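Local coordinates for protein Cd1 (Flavonifractor plautii, PDB 7D39) that probably acts as an FMN-dependent ene-reductase that reduces flavones and flavonols, the first step of their breakdown in gut bacteria, at residues A[26-31]-A[193-198]; A[68-73]-A[103-108]; A[79-84]-A[133-138]; A[152-157]-A[169-174]; A[236-241]-A[255-260]. One frame throughout, in Å; residues are numbered along the deposited sequence.

Contact 1 (A[26-31]-A[193-198])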
# COMPACT_ATOMS: atom_id res chain seq x y z
N ALA A 26 -1.13 21.27 -4.11
CA ALA A 26 -2.54 20.88 -4.09
C ALA A 26 -3.44 22.07 -3.80
O ALA A 26 -4.50 22.22 -4.42
CB ALA A 26 -2.77 19.77 -3.07
N LYS A 27 -3.05 22.94 -2.86
CA LYS A 27 -3.90 24.09 -2.60
C LYS A 27 -3.91 25.03 -3.80
O LYS A 27 -4.95 25.59 -4.15
CB LYS A 27 -3.45 24.84 -1.34
CG LYS A 27 -4.39 26.01 -1.00
CD LYS A 27 -4.10 26.65 0.33
CE LYS A 27 -5.38 27.03 1.06
NZ LYS A 27 -6.24 27.94 0.27
N GLU A 28 -2.75 25.21 -4.44
CA GLU A 28 -2.68 26.01 -5.66
C GLU A 28 -3.72 25.57 -6.67
O GLU A 28 -4.23 26.39 -7.44
CB GLU A 28 -1.27 25.90 -6.25
CG GLU A 28 -0.96 26.85 -7.38
CD GLU A 28 0.42 26.60 -7.96
OE1 GLU A 28 0.91 25.46 -7.86
OE2 GLU A 28 1.02 27.55 -8.50
N MSE A 29 -4.05 24.28 -6.69
CA MSE A 29 -5.07 23.73 -7.56
C MSE A 29 -6.48 23.87 -6.99
O MSE A 29 -7.44 23.46 -7.61
CB MSE A 29 -4.79 22.26 -7.85
CG MSE A 29 -3.45 22.03 -8.53
SE MSE A 29 -3.37 22.86 -10.29
CE MSE A 29 -1.81 23.99 -10.05
N GLY A 30 -6.60 24.43 -5.79
CA GLY A 30 -7.90 24.67 -5.21
C GLY A 30 -8.35 23.67 -4.17
O GLY A 30 -9.53 23.67 -3.83
N ALA A 31 -7.45 22.84 -3.66
CA ALA A 31 -7.82 21.82 -2.69
C ALA A 31 -7.77 22.38 -1.29
O ALA A 31 -6.95 23.24 -0.98
CB ALA A 31 -6.87 20.62 -2.79
N ILE A 193 3.89 16.94 -7.80
CA ILE A 193 3.16 15.77 -7.31
C ILE A 193 1.90 16.21 -6.58
O ILE A 193 0.84 15.58 -6.69
CB ILE A 193 4.09 14.90 -6.44
CG1 ILE A 193 5.09 14.18 -7.34
CG2 ILE A 193 3.30 13.90 -5.57
CD1 ILE A 193 6.02 13.24 -6.61
N GLY A 194 1.98 17.32 -5.85
CA GLY A 194 0.80 17.83 -5.17
C GLY A 194 -0.24 18.39 -6.13
O GLY A 194 -1.45 18.26 -5.90
N ARG A 195 0.22 19.05 -7.20
CA ARG A 195 -0.70 19.43 -8.27
C ARG A 195 -1.39 18.20 -8.85
O ARG A 195 -2.61 18.19 -9.06
CB ARG A 195 0.03 20.21 -9.38
CG ARG A 195 0.38 21.67 -9.07
CD ARG A 195 1.30 22.22 -10.16
NE ARG A 195 1.44 23.68 -10.11
CZ ARG A 195 2.46 24.35 -10.66
NH1 ARG A 195 3.44 23.69 -11.28
NH2 ARG A 195 2.51 25.68 -10.58
N ASN A 196 -0.62 17.14 -9.11
CA ASN A 196 -1.18 15.93 -9.69
C ASN A 196 -2.26 15.32 -8.80
O ASN A 196 -3.38 15.07 -9.25
CB ASN A 196 -0.06 14.93 -9.95
CG ASN A 196 0.86 15.39 -11.04
OD1 ASN A 196 0.62 16.44 -11.63
ND2 ASN A 196 1.90 14.63 -11.33
N ILE A 197 -1.95 15.05 -7.53
CA ILE A 197 -2.96 14.42 -6.68
C ILE A 197 -4.22 15.27 -6.64
O ILE A 197 -5.34 14.75 -6.61
CB ILE A 197 -2.40 14.14 -5.27
CG1 ILE A 197 -3.30 13.16 -4.52
CG2 ILE A 197 -2.29 15.40 -4.47
CD1 ILE A 197 -3.47 11.82 -5.20
N ALA A 198 -4.07 16.60 -6.68
CA ALA A 198 -5.22 17.48 -6.62
C ALA A 198 -6.07 17.38 -7.89
O ALA A 198 -7.30 17.26 -7.81
CB ALA A 198 -4.76 18.93 -6.40
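M29, present as selenomethionine, folds over the aliphatic part of R195: its CG lies 3.8 Å from R195 CA, and its methyl CE sits tightly, 3.3 Å from R195 CG. Bends at chi2 and chi3 turn the selenomethionine side chain along the arginine. Nearer the backbones, M29 CB touches A198 CB at 3.6 Å, and A26 CA rests 3.4 Å from G194 O. A side chain at G194 would press on the A26 backbone, so glycine and the two alanines let helix 14-28 and helix 184-202 come close on one side of the parallel sheet. Helix 14-28 ends in a Schellman motif at G30. On the exposed side, E28 starts with CG anti to its own N (chi1 -170°) and runs extended to a carboxylate 19° from the plane of the R195 guanidinium. E28 and R195 form a salt bridge: E28 OE1 lies 2.9 Å from R195 NE, a bent, weak hydrogen bond, while OE2 is met on its syn side by NH2 at 3.2 Å. H191 also bonds to OE1, and R195 NH1 to Q192 OE1. The carboxylate, shared between an arginine and a histidine, would probably stay ionised beside the packed small and apolar side chains.

Contact 2 (A[68-73]-A[103-108])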
# COMPACT_ATOMS: atom_id res chain seq x y z
N ASP A 68 -3.99 1.63 17.54
CA ASP A 68 -4.59 2.40 18.67
C ASP A 68 -5.10 3.82 18.33
O ASP A 68 -6.24 4.15 18.61
CB ASP A 68 -3.62 2.52 19.82
CG ASP A 68 -4.30 2.38 21.16
OD1 ASP A 68 -5.36 1.71 21.22
OD2 ASP A 68 -3.78 2.92 22.16
N ASP A 69 -4.23 4.65 17.76
CA ASP A 69 -4.65 5.78 16.94
C ASP A 69 -4.91 5.38 15.49
O ASP A 69 -5.20 6.24 14.66
CB ASP A 69 -3.59 6.89 16.94
CG ASP A 69 -3.56 7.66 18.24
OD1 ASP A 69 -4.63 7.83 18.85
OD2 ASP A 69 -2.45 8.10 18.64
N PHE A 70 -4.79 4.09 15.17
CA PHE A 70 -4.98 3.67 13.79
C PHE A 70 -6.39 3.98 13.31
O PHE A 70 -6.58 4.51 12.21
CB PHE A 70 -4.66 2.18 13.65
CG PHE A 70 -4.73 1.69 12.24
CD1 PHE A 70 -3.69 1.92 11.37
CD2 PHE A 70 -5.86 1.04 11.78
CE1 PHE A 70 -3.76 1.50 10.05
CE2 PHE A 70 -5.95 0.61 10.47
CZ PHE A 70 -4.89 0.83 9.60
N ASP A 71 -7.41 3.66 14.12
CA ASP A 71 -8.78 3.93 13.70
C ASP A 71 -8.97 5.41 13.40
O ASP A 71 -9.59 5.77 12.39
CB ASP A 71 -9.78 3.46 14.76
CG ASP A 71 -9.95 1.95 14.77
OD1 ASP A 71 -9.61 1.29 13.76
OD2 ASP A 71 -10.42 1.41 15.79
N TRP A 72 -8.44 6.28 14.25
CA TRP A 72 -8.47 7.71 13.96
C TRP A 72 -7.80 8.01 12.63
O TRP A 72 -8.37 8.68 11.76
CB TRP A 72 -7.80 8.48 15.10
CG TRP A 72 -7.76 9.96 14.90
CD1 TRP A 72 -8.71 10.88 15.28
CD2 TRP A 72 -6.70 10.71 14.29
NE1 TRP A 72 -8.30 12.15 14.93
CE2 TRP A 72 -7.08 12.07 14.33
CE3 TRP A 72 -5.48 10.36 13.71
CZ2 TRP A 72 -6.27 13.08 13.81
CZ3 TRP A 72 -4.68 11.38 13.19
CH2 TRP A 72 -5.08 12.72 13.25
N LEU A 73 -6.58 7.51 12.44
CA LEU A 73 -5.88 7.74 11.17
C LEU A 73 -6.72 7.27 9.99
O LEU A 73 -6.86 7.97 8.98
CB LEU A 73 -4.53 7.02 11.18
CG LEU A 73 -3.63 7.11 9.95
CD1 LEU A 73 -3.33 8.55 9.59
CD2 LEU A 73 -2.32 6.32 10.15
N ASP A 103 0.01 -3.70 7.12
CA ASP A 103 -0.54 -4.89 7.77
C ASP A 103 -1.94 -4.62 8.26
O ASP A 103 -2.83 -5.47 8.14
CB ASP A 103 0.32 -5.32 8.97
CG ASP A 103 1.76 -5.66 8.60
OD1 ASP A 103 2.05 -5.90 7.40
OD2 ASP A 103 2.59 -5.69 9.53
N ARG A 104 -2.18 -3.44 8.82
CA ARG A 104 -3.43 -3.19 9.49
C ARG A 104 -4.52 -2.70 8.56
O ARG A 104 -5.68 -2.64 8.97
CB ARG A 104 -3.20 -2.22 10.65
CG ARG A 104 -2.48 -2.98 11.74
CD ARG A 104 -2.34 -2.24 13.00
NE ARG A 104 -3.60 -1.97 13.66
CZ ARG A 104 -3.67 -1.16 14.70
NH1 ARG A 104 -2.57 -0.59 15.15
NH2 ARG A 104 -4.83 -0.90 15.29
N PHE A 105 -4.18 -2.37 7.31
CA PHE A 105 -5.22 -2.14 6.31
C PHE A 105 -5.95 -3.43 5.97
O PHE A 105 -7.13 -3.39 5.62
CB PHE A 105 -4.61 -1.55 5.03
CG PHE A 105 -4.75 -0.05 4.92
CD1 PHE A 105 -4.51 0.78 6.01
CD2 PHE A 105 -5.10 0.53 3.71
CE1 PHE A 105 -4.64 2.16 5.89
CE2 PHE A 105 -5.24 1.91 3.59
CZ PHE A 105 -5.00 2.73 4.69
N GLY A 106 -5.27 -4.57 6.08
CA GLY A 106 -5.76 -5.85 5.61
C GLY A 106 -7.19 -6.16 5.99
O GLY A 106 -8.06 -6.35 5.13
N PRO A 107 -7.47 -6.24 7.29
CA PRO A 107 -8.80 -6.65 7.76
C PRO A 107 -9.87 -5.57 7.69
O PRO A 107 -11.02 -5.85 8.03
CB PRO A 107 -8.53 -7.05 9.22
CG PRO A 107 -7.06 -7.38 9.26
CD PRO A 107 -6.45 -6.35 8.36
N ARG A 108 -9.56 -4.36 7.27
CA ARG A 108 -10.56 -3.31 7.24
C ARG A 108 -10.77 -2.69 5.86
O ARG A 108 -11.83 -2.11 5.62
CB ARG A 108 -10.17 -2.19 8.23
CG ARG A 108 -10.70 -2.34 9.66
CD ARG A 108 -10.02 -1.32 10.58
NE ARG A 108 -10.96 -0.58 11.42
CZ ARG A 108 -11.84 0.32 10.97
NH1 ARG A 108 -11.93 0.60 9.69
NH2 ARG A 108 -12.65 0.94 11.82
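The start of helix 70-79 and the later part of helix 96-109 keep their backbones apart, the nearest CA atoms being those of F70 and R104 at 8.2 Å, and long side chains span the distance. F70 sets its CG anti to the backbone N (chi1 -176°) and reaches under R104, whose CB stands over the ring face, 3.9 Å from the ring centroid. A bend at chi3 of R104 then lays the guanidinium flat along the root of the phenylalanine: ring and guanidinium centres are 4.6 Å apart, their planes differ by 26°, and R104 CZ is 3.6 Å from F70 CB. NH1 of R104 is tied to E44 O, which helps to hold this stacked group in its rotation. In the flavodoxin-like fold these two helices come directly before and after strand 82-88. Deeper in, F70 and F105 meet rim to rim, CZ of F70 being 3.6 Å from CD1 of F105, with the two side chains at about a right angle; L74 and M77 also pack on F105. On the exposed flank, D71 forms a salt bridge with R108, OD1 to NE at 3.3 Å, the carboxylate turned 53° from the guanidinium.

Contact 3 (A[79-84]-A[133-138])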
# COMPACT_ATOMS: atom_id res chain seq x y z
N ASP A 79 -11.97 10.15 4.85
CA ASP A 79 -12.61 11.42 4.56
C ASP A 79 -11.92 12.20 3.46
O ASP A 79 -12.48 13.19 2.98
CB ASP A 79 -12.66 12.31 5.81
CG ASP A 79 -13.79 11.94 6.75
OD1 ASP A 79 -14.75 11.25 6.32
OD2 ASP A 79 -13.72 12.34 7.94
N ALA A 80 -10.71 11.81 3.05
CA ALA A 80 -9.96 12.54 2.03
C ALA A 80 -10.30 12.02 0.64
O ALA A 80 -10.54 10.83 0.44
CB ALA A 80 -8.46 12.40 2.27
N ASP A 81 -10.34 12.93 -0.33
CA ASP A 81 -10.54 12.51 -1.71
C ASP A 81 -9.24 12.05 -2.34
O ASP A 81 -9.26 11.23 -3.26
CB ASP A 81 -11.16 13.65 -2.52
CG ASP A 81 -12.45 14.19 -1.90
OD1 ASP A 81 -13.46 13.44 -1.81
OD2 ASP A 81 -12.46 15.37 -1.51
N GLY A 82 -8.11 12.56 -1.86
CA GLY A 82 -6.80 12.17 -2.35
C GLY A 82 -5.80 12.31 -1.22
O GLY A 82 -6.01 13.08 -0.27
N ILE A 83 -4.72 11.53 -1.32
CA ILE A 83 -3.74 11.40 -0.25
C ILE A 83 -2.34 11.45 -0.83
O ILE A 83 -2.05 10.80 -1.85
CB ILE A 83 -3.91 10.08 0.54
CG1 ILE A 83 -5.30 9.96 1.13
CG2 ILE A 83 -2.87 9.96 1.62
CD1 ILE A 83 -5.49 8.67 1.87
N VAL A 84 -1.46 12.17 -0.14
CA VAL A 84 -0.04 12.23 -0.44
C VAL A 84 0.70 11.74 0.80
O VAL A 84 0.52 12.30 1.89
CB VAL A 84 0.40 13.66 -0.83
CG1 VAL A 84 1.83 13.67 -1.31
CG2 VAL A 84 -0.48 14.17 -1.90
N ILE A 133 -15.90 3.42 2.91
CA ILE A 133 -14.88 2.39 2.74
C ILE A 133 -14.74 1.97 1.29
O ILE A 133 -13.63 1.65 0.83
CB ILE A 133 -15.20 1.19 3.64
CG1 ILE A 133 -14.89 1.54 5.10
CG2 ILE A 133 -14.40 -0.01 3.20
CD1 ILE A 133 -15.53 0.59 6.08
N LEU A 134 -15.84 1.91 0.55
CA LEU A 134 -15.80 1.50 -0.85
C LEU A 134 -15.64 2.65 -1.83
O LEU A 134 -15.50 2.42 -3.03
CB LEU A 134 -17.06 0.72 -1.20
CG LEU A 134 -17.09 -0.65 -0.54
CD1 LEU A 134 -18.35 -1.42 -0.91
CD2 LEU A 134 -15.84 -1.42 -0.95
N LYS A 135 -15.65 3.89 -1.34
CA LYS A 135 -15.44 5.06 -2.19
C LYS A 135 -14.10 4.97 -2.91
O LYS A 135 -13.07 4.65 -2.32
CB LYS A 135 -15.48 6.32 -1.32
CG LYS A 135 -16.27 7.47 -1.88
CD LYS A 135 -15.68 8.82 -1.42
CE LYS A 135 -15.50 8.88 0.10
NZ LYS A 135 -14.73 10.09 0.55
N ASP A 136 -14.11 5.26 -4.21
CA ASP A 136 -12.85 5.36 -4.95
C ASP A 136 -11.98 6.47 -4.37
O ASP A 136 -12.48 7.44 -3.80
CB ASP A 136 -13.12 5.62 -6.43
CG ASP A 136 -13.53 4.37 -7.18
OD1 ASP A 136 -13.05 3.27 -6.83
OD2 ASP A 136 -14.34 4.49 -8.13
N LYS A 137 -10.67 6.33 -4.52
CA LYS A 137 -9.72 7.27 -3.93
C LYS A 137 -8.42 7.25 -4.71
O LYS A 137 -8.03 6.22 -5.27
CB LYS A 137 -9.45 6.95 -2.44
CG LYS A 137 -8.84 8.13 -1.66
CD LYS A 137 -8.58 7.80 -0.20
CE LYS A 137 -9.82 7.25 0.50
NZ LYS A 137 -11.00 8.16 0.38
N VAL A 138 -7.74 8.41 -4.75
CA VAL A 138 -6.41 8.52 -5.36
C VAL A 138 -5.38 8.76 -4.28
O VAL A 138 -5.66 9.38 -3.25
CB VAL A 138 -6.34 9.64 -6.43
CG1 VAL A 138 -7.18 9.30 -7.66
CG2 VAL A 138 -6.77 10.96 -5.83
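K137 NZ grips A80 O at 2.7 Å, arriving almost straight along the C=O axis (172°). The lysine starts with CG anti to its backbone N and then bends at chi3 and chi4, which curls the ammonium round to that carbonyl; on the way CG passes 3.5 Å from D81 O and CD packs on I83 CD1 at 3.8 Å. Beside it the backbones pair: I83 N donates to V138 O at 3.0 Å, and G82 CA sends a C-H contact to the same V138 O at 3.1 Å. G82 and V138 thereby form a parallel bridge where strands 82-88 and 138-144 begin, neighbours in the five-stranded sheet of the flavodoxin-like fold with order 2-1-3-4-5. V138 CG2 lies 3.7 Å from G82 CA, a place where a side chain at G82 would be crowded. A leucine in place of K137 would probably leave the buried A80 carbonyl without its ammonium partner. Further out, NZ of K137 also makes a weak bond to L78 O, which K135 NZ bonds as well, so two positive charges gather at the end of helix 70-79. W166 packs on both K137 and I83, D81 OD2 is held by K2 N, and V138 meets I197, A200 and A201 of helix 184-202.

Contact 4 (A[152-157]-A[169-174])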
# COMPACT_ATOMS: atom_id res chain seq x y z
N ARG A 152 13.42 -1.05 -2.88
CA ARG A 152 12.21 -1.75 -2.49
C ARG A 152 11.08 -0.83 -2.04
O ARG A 152 9.96 -1.32 -1.79
CB ARG A 152 12.53 -2.75 -1.37
CG ARG A 152 13.68 -3.68 -1.70
CD ARG A 152 13.89 -4.72 -0.63
NE ARG A 152 12.90 -5.79 -0.73
CZ ARG A 152 12.49 -6.55 0.28
NH1 ARG A 152 12.99 -6.38 1.50
NH2 ARG A 152 11.59 -7.51 0.07
N THR A 153 11.32 0.48 -1.93
CA THR A 153 10.36 1.33 -1.25
C THR A 153 9.13 1.59 -2.11
O THR A 153 8.01 1.65 -1.59
CB THR A 153 11.03 2.64 -0.81
OG1 THR A 153 10.13 3.40 0.00
CG2 THR A 153 11.49 3.48 -2.02
N GLN A 154 9.30 1.71 -3.42
CA GLN A 154 8.17 1.95 -4.30
C GLN A 154 7.22 0.76 -4.35
O GLN A 154 6.00 0.94 -4.50
CB GLN A 154 8.66 2.27 -5.71
CG GLN A 154 9.30 3.62 -5.85
CD GLN A 154 9.99 3.80 -7.18
OE1 GLN A 154 10.91 3.06 -7.52
NE2 GLN A 154 9.52 4.78 -7.95
N CYS A 155 7.75 -0.45 -4.25
CA CYS A 155 6.90 -1.62 -4.15
C CYS A 155 6.19 -1.66 -2.80
O CYS A 155 4.99 -1.95 -2.74
CB CYS A 155 7.72 -2.88 -4.42
SG CYS A 155 6.79 -4.43 -4.48
N ASP A 156 6.90 -1.33 -1.71
CA ASP A 156 6.22 -1.20 -0.42
C ASP A 156 5.08 -0.21 -0.52
O ASP A 156 3.97 -0.47 -0.02
CB ASP A 156 7.18 -0.76 0.69
CG ASP A 156 8.26 -1.76 0.99
OD1 ASP A 156 8.16 -2.92 0.56
OD2 ASP A 156 9.23 -1.39 1.68
N ALA A 157 5.33 0.94 -1.14
CA ALA A 157 4.28 1.95 -1.23
C ALA A 157 3.08 1.38 -1.98
O ALA A 157 1.94 1.49 -1.53
CB ALA A 157 4.82 3.20 -1.92
N ILE A 169 -1.32 7.76 -8.23
CA ILE A 169 -1.06 8.76 -9.26
C ILE A 169 0.45 8.93 -9.47
O ILE A 169 0.95 8.79 -10.59
CB ILE A 169 -1.75 10.09 -8.92
CG1 ILE A 169 -3.24 9.86 -8.66
CG2 ILE A 169 -1.53 11.11 -10.04
CD1 ILE A 169 -4.03 9.36 -9.88
N ASP A 170 1.17 9.21 -8.39
CA ASP A 170 2.63 9.23 -8.43
C ASP A 170 3.19 8.28 -7.38
O ASP A 170 2.53 7.99 -6.38
CB ASP A 170 3.16 10.65 -8.21
CG ASP A 170 3.13 11.48 -9.49
OD1 ASP A 170 3.87 11.11 -10.42
OD2 ASP A 170 2.35 12.46 -9.55
N ASN A 171 4.42 7.80 -7.62
CA ASN A 171 5.09 6.88 -6.70
C ASN A 171 6.60 7.11 -6.87
O ASN A 171 7.32 6.37 -7.53
CB ASN A 171 4.69 5.43 -6.96
CG ASN A 171 5.21 4.51 -5.91
OD1 ASN A 171 5.97 4.93 -5.05
ND2 ASN A 171 4.81 3.25 -5.97
N GLU A 172 7.09 8.18 -6.25
CA GLU A 172 8.39 8.76 -6.57
C GLU A 172 9.41 8.43 -5.48
O GLU A 172 9.09 8.41 -4.30
CB GLU A 172 8.25 10.28 -6.73
CG GLU A 172 9.49 11.00 -7.26
CD GLU A 172 9.75 10.71 -8.71
OE1 GLU A 172 10.21 9.58 -9.02
OE2 GLU A 172 9.48 11.60 -9.53
N VAL A 173 10.65 8.19 -5.91
CA VAL A 173 11.76 7.88 -5.01
C VAL A 173 12.78 9.01 -5.08
O VAL A 173 13.14 9.44 -6.18
CB VAL A 173 12.44 6.55 -5.38
CG1 VAL A 173 13.73 6.39 -4.58
CG2 VAL A 173 11.53 5.41 -5.07
N PHE A 174 13.26 9.45 -3.91
CA PHE A 174 14.27 10.52 -3.83
C PHE A 174 15.52 10.00 -3.13
O PHE A 174 15.63 10.07 -1.90
CB PHE A 174 13.73 11.75 -3.11
CG PHE A 174 12.55 12.39 -3.80
CD1 PHE A 174 12.76 13.36 -4.78
CD2 PHE A 174 11.25 12.03 -3.48
CE1 PHE A 174 11.68 13.95 -5.41
CE2 PHE A 174 10.18 12.62 -4.11
CZ PHE A 174 10.39 13.59 -5.08
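Q154 leans from helix 153-162 onto N171 of strand 167-174, the last two elements of a beta-alpha-beta crossover that starts with strand 138-144 in the flavodoxin-like fold. The helix and strand segments run nearly antiparallel, at 150°, with axes 8.6 Å apart. CB of Q154 lies 3.8 Å from N171 OD1, and CG, set anti to the carbonyl carbon, lies 3.7 Å from the same oxygen. The chain continues extended, bringing CD within 3.7 Å of N171 O. At the tip NE2 donates to N171 O at 2.7 Å, nearly straight (164°) and in the plane of its own amide. N171 answers with ND2 to Q154 O at 3.0 Å, so each amide donates to the other residue's backbone carbonyl, the two amide planes standing 83° apart. Cutting Q154 back to an alanine is likely to leave N171 O without its side-chain donor, though the carbonyl that receives ND2 would remain. Next to this pair T153 adjoins V173, whose side chain is about 8 Å from the bound FMN, while T153 OG1 bonds to S143 OG of strand 138-144. One turn further along the helix, A157 CB sits 3.8 Å from N171 OD1.

Contact 5 (A[236-241]-A[255-260])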
# COMPACT_ATOMS: atom_id res chain seq x y z
N CYS A 236 1.91 -6.85 -8.09
CA CYS A 236 0.61 -7.31 -8.54
C CYS A 236 0.52 -8.83 -8.68
O CYS A 236 -0.59 -9.36 -8.84
CB CYS A 236 0.25 -6.60 -9.86
SG CYS A 236 1.10 -7.11 -11.40
N GLY A 237 1.63 -9.55 -8.61
CA GLY A 237 1.58 -10.99 -8.56
C GLY A 237 1.37 -11.69 -9.88
O GLY A 237 1.28 -12.93 -9.89
N LEU A 238 1.26 -10.95 -10.98
CA LEU A 238 1.21 -11.59 -12.29
C LEU A 238 2.42 -12.48 -12.47
O LEU A 238 3.54 -12.13 -12.07
CB LEU A 238 1.15 -10.53 -13.39
CG LEU A 238 -0.20 -9.84 -13.58
CD1 LEU A 238 -0.06 -8.58 -14.41
CD2 LEU A 238 -1.19 -10.78 -14.24
N GLU A 239 2.19 -13.66 -13.04
CA GLU A 239 3.23 -14.66 -13.28
C GLU A 239 3.50 -14.74 -14.78
O GLU A 239 2.58 -14.98 -15.58
CB GLU A 239 2.80 -16.02 -12.73
CG GLU A 239 2.15 -15.91 -11.34
CD GLU A 239 2.08 -17.23 -10.58
OE1 GLU A 239 2.17 -18.31 -11.21
OE2 GLU A 239 1.93 -17.18 -9.35
N GLY A 240 4.75 -14.54 -15.17
CA GLY A 240 5.06 -14.50 -16.59
C GLY A 240 6.52 -14.67 -16.88
O GLY A 240 7.17 -15.58 -16.35
N GLU A 241 7.08 -13.80 -17.71
CA GLU A 241 8.43 -13.99 -18.20
C GLU A 241 9.13 -12.65 -18.34
O GLU A 241 8.55 -11.68 -18.86
CB GLU A 241 8.41 -14.72 -19.55
CG GLU A 241 9.76 -14.89 -20.19
CD GLU A 241 9.77 -16.01 -21.22
OE1 GLU A 241 8.75 -16.20 -21.93
OE2 GLU A 241 10.79 -16.73 -21.30
N ALA A 255 -2.50 -13.57 -20.97
CA ALA A 255 -3.53 -12.60 -20.63
C ALA A 255 -4.53 -13.08 -19.61
O ALA A 255 -5.22 -12.33 -18.99
CB ALA A 255 -4.27 -12.20 -21.87
N GLU A 256 -4.66 -14.36 -19.51
CA GLU A 256 -5.58 -14.95 -18.54
C GLU A 256 -5.13 -14.70 -17.10
O GLU A 256 -5.96 -14.68 -16.18
CB GLU A 256 -5.74 -16.44 -18.82
CG GLU A 256 -6.73 -17.16 -17.92
CD GLU A 256 -6.11 -17.61 -16.61
OE1 GLU A 256 -6.86 -17.95 -15.67
OE2 GLU A 256 -4.86 -17.61 -16.52
N GLN A 257 -3.82 -14.52 -16.89
CA GLN A 257 -3.32 -14.19 -15.56
C GLN A 257 -3.97 -12.93 -15.01
O GLN A 257 -4.05 -12.75 -13.79
CB GLN A 257 -1.80 -14.01 -15.60
CG GLN A 257 -1.00 -15.29 -15.38
CD GLN A 257 -0.97 -15.71 -13.91
OE1 GLN A 257 -0.56 -14.94 -13.04
NE2 GLN A 257 -1.40 -16.93 -13.63
N LEU A 258 -4.45 -12.03 -15.88
CA LEU A 258 -5.09 -10.81 -15.41
C LEU A 258 -6.22 -11.11 -14.43
O LEU A 258 -6.48 -10.32 -13.52
CB LEU A 258 -5.63 -10.01 -16.59
CG LEU A 258 -4.68 -8.92 -17.06
CD1 LEU A 258 -5.21 -8.27 -18.33
CD2 LEU A 258 -4.50 -7.90 -15.96
N GLU A 259 -6.91 -12.23 -14.63
CA GLU A 259 -7.96 -12.64 -13.71
C GLU A 259 -7.45 -12.89 -12.30
O GLU A 259 -8.24 -12.88 -11.36
CB GLU A 259 -8.63 -13.91 -14.23
CG GLU A 259 -9.57 -13.69 -15.38
CD GLU A 259 -10.87 -14.42 -15.14
OE1 GLU A 259 -11.94 -13.76 -15.18
OE2 GLU A 259 -10.82 -15.64 -14.88
N HIS A 260 -6.16 -13.18 -12.15
CA HIS A 260 -5.59 -13.52 -10.86
C HIS A 260 -4.82 -12.38 -10.22
O HIS A 260 -4.45 -12.48 -9.04
CB HIS A 260 -4.67 -14.74 -11.00
CG HIS A 260 -5.38 -15.97 -11.47
ND1 HIS A 260 -5.80 -16.96 -10.62
CD2 HIS A 260 -5.79 -16.34 -12.71
CE1 HIS A 260 -6.42 -17.90 -11.31
NE2 HIS A 260 -6.43 -17.55 -12.58
O HOH W 1 -1.34 -14.03 -10.19
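Q257 OE1 is reached from above its amide plane: E239 N donates to it at 3.0 Å from 44° out of that plane, so the backbone N-H does not point at a lone pair. A water adds a second bond, donating to Q257 OE1 at 3.1 Å and to G237 O, and ties the turn before the strand to the same oxygen. The contact sets the 3-10 segment 255-259 against the start of strand 239-245, which belongs to a four-stranded antiparallel sheet. C219 is modelled as bonded to C216, C233 and C236 together, more than one sulfur can hold, so these bonds are doubtful; the two CxxC pairs are reminiscent of a zinc ribbon. A bend at chi2 (-76°) turns the Q257 amide along E239, putting CG 3.6 Å from E239 O and OE1 3.3 Å from E239 CG. The E239 carboxylate pairs with K230. L238 slides past Q257 in the opposite direction, its CD2 lying 3.6 Å from Q257 CB and near Q257 O, and H218 and F251 also pack on L238. Just after the 3-10 segment, H260 reaches back, its NE2 donating to E256 OE1 at 3.1 Å, the acceptor lying in the plane of the imidazole.

Overall arrangement
Contact 3 is the buried one, a strand pairing at the sheet core with a lysine turned onto backbone carbonyls. Contacts 1 and 4 meet it there: I197 of contact 1 packs on V84 and V138, and I169 of contact 4 lies against V138. These two are also joined by a probable hydrogen bond from N196 to D170. Both are partly buried, but contact 1 joins two helices by small residues under a surface ion pair, whereas contact 4 joins helix to strand by paired amides. Contact 2, with its arginine-phenylalanine stack and salt bridge, only brushes contact 3, through R108 and I133. Contact 5 stands apart at the cysteine-bearing antiparallel sheet, touching no other and using water.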